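Long-range contact in transcriptional regulator, AraC family (Pseudomonas putida, PDB 3GRA), which probably acts as a sequence-specific DNA-binding transcription factor, of which this chain is the DJ-1/PfpI-like domain: residues A[17-31]-A[160-172]. Residues are numbered along the deposited sequence; the frame is centred on the assembly and turned at random.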
loop_
_atom_site.group_PDB
_atom_site.type_symbol
_atom_site.label_atom_id
_atom_site.label_comp_id
_atom_site.label_asym_id
_atom_site.label_seq_id
_atom_site.Cartn_x
_atom_site.Cartn_y
_atom_site.Cartn_z
ATOM N N SER A 17 -7.837 -0.231 1.837
ATOM C CA SER A 17 -6.927 -1.333 1.554
ATOM C C SER A 17 -5.584 -0.731 1.110
ATOM O O SER A 17 -5.488 -0.116 0.048
ATOM C CB SER A 17 -7.514 -2.194 0.444
ATOM O OG SER A 17 -6.542 -3.096 -0.035
HETATM N N MSE A 18 -4.545 -0.886 1.918
HETATM C CA MSE A 18 -3.255 -0.299 1.550
HETATM C C MSE A 18 -2.606 -0.983 0.353
HETATM O O MSE A 18 -1.952 -0.334 -0.471
HETATM C CB MSE A 18 -2.274 -0.341 2.734
HETATM C CG MSE A 18 -0.883 0.172 2.383
HETATM SE SE MSE A 18 -0.775 1.960 2.227
HETATM C CE MSE A 18 -0.231 2.300 3.896
ATOM N N ALA A 19 -2.791 -2.297 0.280
ATOM C CA ALA A 19 -2.241 -3.114 -0.791
ATOM C C ALA A 19 -2.904 -2.774 -2.131
ATOM O O ALA A 19 -2.262 -2.834 -3.181
ATOM C CB ALA A 19 -2.441 -4.595 -0.466
ATOM N N SER A 20 -4.190 -2.434 -2.088
ATOM C CA SER A 20 -4.890 -2.077 -3.308
ATOM C C SER A 20 -4.312 -0.760 -3.806
ATOM O O SER A 20 -3.957 -0.608 -4.979
ATOM C CB SER A 20 -6.395 -1.913 -3.046
ATOM O OG SER A 20 -7.008 -3.163 -2.842
ATOM N N PHE A 21 -4.200 0.190 -2.892
ATOM C CA PHE A 21 -3.685 1.501 -3.243
ATOM C C PHE A 21 -2.224 1.512 -3.705
ATOM O O PHE A 21 -1.901 2.121 -4.721
ATOM C CB PHE A 21 -3.852 2.462 -2.073
ATOM C CG PHE A 21 -3.330 3.838 -2.351
ATOM C CD1 PHE A 21 -3.839 4.588 -3.410
ATOM C CD2 PHE A 21 -2.323 4.381 -1.571
ATOM C CE1 PHE A 21 -3.346 5.850 -3.678
ATOM C CE2 PHE A 21 -1.821 5.650 -1.834
ATOM C CZ PHE A 21 -2.328 6.385 -2.884
ATOM N N THR A 22 -1.347 0.846 -2.962
ATOM C CA THR A 22 0.068 0.827 -3.308
ATOM C C THR A 22 0.376 0.072 -4.603
ATOM O O THR A 22 1.274 0.466 -5.348
ATOM C CB THR A 22 0.922 0.242 -2.165
ATOM O OG1 THR A 22 0.569 -1.130 -1.948
ATOM C CG2 THR A 22 0.697 1.029 -0.885
ATOM N N VAL A 23 -0.347 -1.005 -4.886
ATOM C CA VAL A 23 -0.075 -1.709 -6.124
ATOM C C VAL A 23 -0.552 -0.872 -7.324
ATOM O O VAL A 23 0.125 -0.798 -8.347
ATOM C CB VAL A 23 -0.738 -3.107 -6.150
ATOM C CG1 VAL A 23 -2.247 -2.976 -6.225
ATOM C CG2 VAL A 23 -0.206 -3.897 -7.336
ATOM N N ALA A 24 -1.712 -0.231 -7.202
ATOM C CA ALA A 24 -2.191 0.594 -8.299
ATOM C C ALA A 24 -1.170 1.703 -8.581
ATOM O O ALA A 24 -0.841 1.962 -9.736
ATOM C CB ALA A 24 -3.540 1.199 -7.968
HETATM N N MSE A 25 -0.674 2.340 -7.518
HETATM C CA MSE A 25 0.312 3.417 -7.635
HETATM C C MSE A 25 1.612 2.919 -8.250
HETATM O O MSE A 25 2.250 3.620 -9.030
HETATM C CB MSE A 25 0.620 4.034 -6.261
HETATM C CG MSE A 25 -0.390 5.060 -5.758
HETATM SE SE MSE A 25 -0.333 6.641 -6.623
HETATM C CE MSE A 25 1.129 7.373 -5.919
ATOM N N ASP A 26 2.009 1.714 -7.876
ATOM C CA ASP A 26 3.224 1.134 -8.405
ATOM C C ASP A 26 3.119 1.146 -9.940
ATOM O O ASP A 26 4.017 1.634 -10.631
ATOM C CB ASP A 26 3.376 -0.293 -7.891
ATOM C CG ASP A 26 4.807 -0.634 -7.533
ATOM O OD1 ASP A 26 5.703 0.203 -7.795
ATOM O OD2 ASP A 26 5.036 -1.737 -6.991
ATOM N N VAL A 27 2.005 0.632 -10.455
ATOM C CA VAL A 27 1.763 0.589 -11.889
ATOM C C VAL A 27 1.923 1.954 -12.554
ATOM O O VAL A 27 2.571 2.070 -13.588
ATOM C CB VAL A 27 0.337 0.069 -12.204
ATOM C CG1 VAL A 27 0.086 0.110 -13.702
ATOM C CG2 VAL A 27 0.164 -1.347 -11.665
ATOM N N LEU A 28 1.325 2.986 -11.961
ATOM C CA LEU A 28 1.402 4.327 -12.522
ATOM C C LEU A 28 2.797 4.949 -12.378
ATOM O O LEU A 28 3.225 5.726 -13.227
ATOM C CB LEU A 28 0.346 5.226 -11.869
ATOM C CG LEU A 28 -1.095 4.696 -11.913
ATOM C CD1 LEU A 28 -2.008 5.678 -11.203
ATOM C CD2 LEU A 28 -1.550 4.480 -13.355
ATOM N N VAL A 29 3.508 4.619 -11.305
ATOM C CA VAL A 29 4.846 5.162 -11.133
ATOM C C VAL A 29 5.788 4.423 -12.092
ATOM O O VAL A 29 6.532 5.048 -12.852
ATOM C CB VAL A 29 5.338 5.007 -9.674
ATOM C CG1 VAL A 29 6.791 5.437 -9.560
ATOM C CG2 VAL A 29 4.478 5.858 -8.740
ATOM N N THR A 30 5.729 3.093 -12.068
ATOM C CA THR A 30 6.566 2.277 -12.936
ATOM C C THR A 30 6.355 2.676 -14.398
ATOM O O THR A 30 7.293 2.671 -15.193
ATOM C CB THR A 30 6.246 0.782 -12.759
ATOM O OG1 THR A 30 6.455 0.418 -11.391
ATOM C CG2 THR A 30 7.140 -0.081 -13.648
ATOM N N ALA A 31 5.121 3.032 -14.742
ATOM C CA ALA A 31 4.818 3.442 -16.102
ATOM C C ALA A 31 5.678 4.651 -16.425
ATOM O O ALA A 31 6.268 4.731 -17.501
ATOM C CB ALA A 31 3.342 3.793 -16.247
ATOM N N SER A 160 -10.126 -6.413 -5.503
ATOM C CA SER A 160 -9.009 -6.964 -4.750
ATOM C C SER A 160 -7.700 -6.282 -5.126
ATOM O O SER A 160 -7.638 -5.541 -6.102
ATOM C CB SER A 160 -8.887 -8.454 -5.063
ATOM O OG SER A 160 -8.371 -8.631 -6.384
ATOM N N PRO A 161 -6.630 -6.536 -4.356
ATOM C CA PRO A 161 -5.339 -5.914 -4.674
ATOM C C PRO A 161 -4.901 -6.303 -6.090
ATOM O O PRO A 161 -4.489 -5.458 -6.874
ATOM C CB PRO A 161 -4.405 -6.485 -3.600
ATOM C CG PRO A 161 -5.341 -6.702 -2.429
ATOM C CD PRO A 161 -6.558 -7.296 -3.090
ATOM N N ASN A 162 -5.001 -7.588 -6.406
ATOM C CA ASN A 162 -4.616 -8.056 -7.734
ATOM C C ASN A 162 -5.512 -7.432 -8.796
ATOM O O ASN A 162 -5.040 -7.060 -9.857
ATOM C CB ASN A 162 -4.688 -9.583 -7.828
ATOM C CG ASN A 162 -4.198 -10.100 -9.171
ATOM O OD1 ASN A 162 -4.933 -10.766 -9.896
ATOM N ND2 ASN A 162 -2.950 -9.782 -9.510
ATOM N N GLY A 163 -6.805 -7.314 -8.495
ATOM C CA GLY A 163 -7.737 -6.699 -9.424
ATOM C C GLY A 163 -7.327 -5.258 -9.690
ATOM O O GLY A 163 -7.469 -4.753 -10.811
ATOM N N ALA A 164 -6.811 -4.601 -8.653
ATOM C CA ALA A 164 -6.364 -3.220 -8.755
ATOM C C ALA A 164 -5.105 -3.123 -9.623
ATOM O O ALA A 164 -4.938 -2.158 -10.368
ATOM C CB ALA A 164 -6.088 -2.650 -7.367
HETATM N N MSE A 165 -4.215 -4.106 -9.520
HETATM C CA MSE A 165 -3.004 -4.087 -10.347
HETATM C C MSE A 165 -3.431 -4.248 -11.815
HETATM O O MSE A 165 -2.959 -3.518 -12.677
HETATM C CB MSE A 165 -2.035 -5.216 -9.958
HETATM C CG MSE A 165 -0.722 -5.250 -10.791
HETATM SE SE MSE A 165 0.363 -6.686 -10.416
HETATM C CE MSE A 165 -0.448 -7.934 -11.403
ATOM N N GLU A 166 -4.337 -5.186 -12.084
ATOM C CA GLU A 166 -4.807 -5.404 -13.449
ATOM C C GLU A 166 -5.570 -4.175 -13.949
ATOM O O GLU A 166 -5.459 -3.797 -15.113
ATOM C CB GLU A 166 -5.730 -6.623 -13.537
ATOM C CG GLU A 166 -5.068 -7.986 -13.310
ATOM C CD GLU A 166 -3.999 -8.324 -14.341
ATOM O OE1 GLU A 166 -4.083 -7.831 -15.492
ATOM O OE2 GLU A 166 -3.079 -9.096 -14.002
ATOM N N LEU A 167 -6.337 -3.549 -13.057
ATOM C CA LEU A 167 -7.118 -2.382 -13.425
ATOM C C LEU A 167 -6.232 -1.257 -13.954
ATOM O O LEU A 167 -6.521 -0.691 -15.003
ATOM C CB LEU A 167 -7.946 -1.890 -12.232
ATOM C CG LEU A 167 -8.940 -0.753 -12.510
ATOM C CD1 LEU A 167 -10.085 -1.256 -13.385
ATOM C CD2 LEU A 167 -9.488 -0.223 -11.190
HETATM N N MSE A 168 -5.156 -0.938 -13.239
HETATM C CA MSE A 168 -4.265 0.123 -13.686
HETATM C C MSE A 168 -3.450 -0.306 -14.910
HETATM O O MSE A 168 -3.009 0.533 -15.686
HETATM C CB MSE A 168 -3.349 0.583 -12.548
HETATM C CG MSE A 168 -4.077 1.338 -11.415
HETATM SE SE MSE A 168 -4.877 2.894 -11.897
HETATM C CE MSE A 168 -6.492 2.348 -12.239
ATOM N N LEU A 169 -3.251 -1.608 -15.088
ATOM C CA LEU A 169 -2.536 -2.102 -16.261
ATOM C C LEU A 169 -3.494 -1.915 -17.425
ATOM O O LEU A 169 -3.085 -1.593 -18.544
ATOM C CB LEU A 169 -2.172 -3.590 -16.107
ATOM C CG LEU A 169 -0.870 -3.814 -15.325
ATOM C CD1 LEU A 169 -0.732 -5.270 -14.896
ATOM C CD2 LEU A 169 0.303 -3.374 -16.208
ATOM N N GLY A 170 -4.779 -2.104 -17.144
ATOM C CA GLY A 170 -5.786 -1.929 -18.171
ATOM C C GLY A 170 -5.788 -0.474 -18.603
ATOM O O GLY A 170 -5.942 -0.153 -19.784
ATOM N N LEU A 171 -5.592 0.414 -17.634
ATOM C CA LEU A 171 -5.566 1.836 -17.915
ATOM C C LEU A 171 -4.326 2.188 -18.737
ATOM O O LEU A 171 -4.418 2.942 -19.702
ATOM C CB LEU A 171 -5.574 2.643 -16.608
ATOM C CG LEU A 171 -5.492 4.174 -16.738
ATOM C CD1 LEU A 171 -6.620 4.655 -17.645
ATOM C CD2 LEU A 171 -5.609 4.848 -15.355
ATOM N N VAL A 172 -3.174 1.643 -18.351
ATOM C CA VAL A 172 -1.929 1.915 -19.066
ATOM C C VAL A 172 -2.013 1.415 -20.511
ATOM O O VAL A 172 -1.581 2.086 -21.446
ATOM C CB VAL A 172 -0.736 1.239 -18.359
ATOM C CG1 VAL A 172 0.554 1.493 -19.134
ATOM C CG2 VAL A 172 -0.616 1.776 -16.932
HETATM O O HOH W 1 -8.959 -3.305 -4.817
#
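Val27 pushes its two methyls into a hole lined by Met165, Met168, Leu169 and Val172, a knob-into-hole fit near the middle of two nearly parallel helices. CG1, held anti to the backbone N (chi1 177°), lies 3.7 Å from Met168 CB and equally near Val172 CG2, while CG2 turns to Met165. Two pairs beside this knob are packed more tightly than usual. Ala24 CB presses on Met168 CG at 3.5 Å, and the selenomethionine chain of Met168 then bends twice to lay its SE against both methyls of Leu28, 4.0 Å from CD2. Val23 CG2 meets Met165 CB at 3.5 Å, the two side chains crossing almost perpendicularly and close although partly exposed; Val23 CG1 approaches Pro161 O to 3.4 Å. The helix axes run 8.1 Å apart at 25°, a spacing consistent with the small Ser20, Ala24 and Ala164 at the interface. In the Rossmann-like sandwich of the DJ-1/PfpI family, both helices pack on the same side of the central sheet; Leu28 reaches strand 6-12 from the buried flank, and Leu188 of helix 178-188 also touches Val27. The looser side is that of Ala19, which only grazes the Pro161 ring, CB to CG 4.1 Å. At the N-terminal ends Ser160 OG caps its helix by accepting from Gly163 N, and a water bonded to Ser20 OG makes a weak link to Ser160 O.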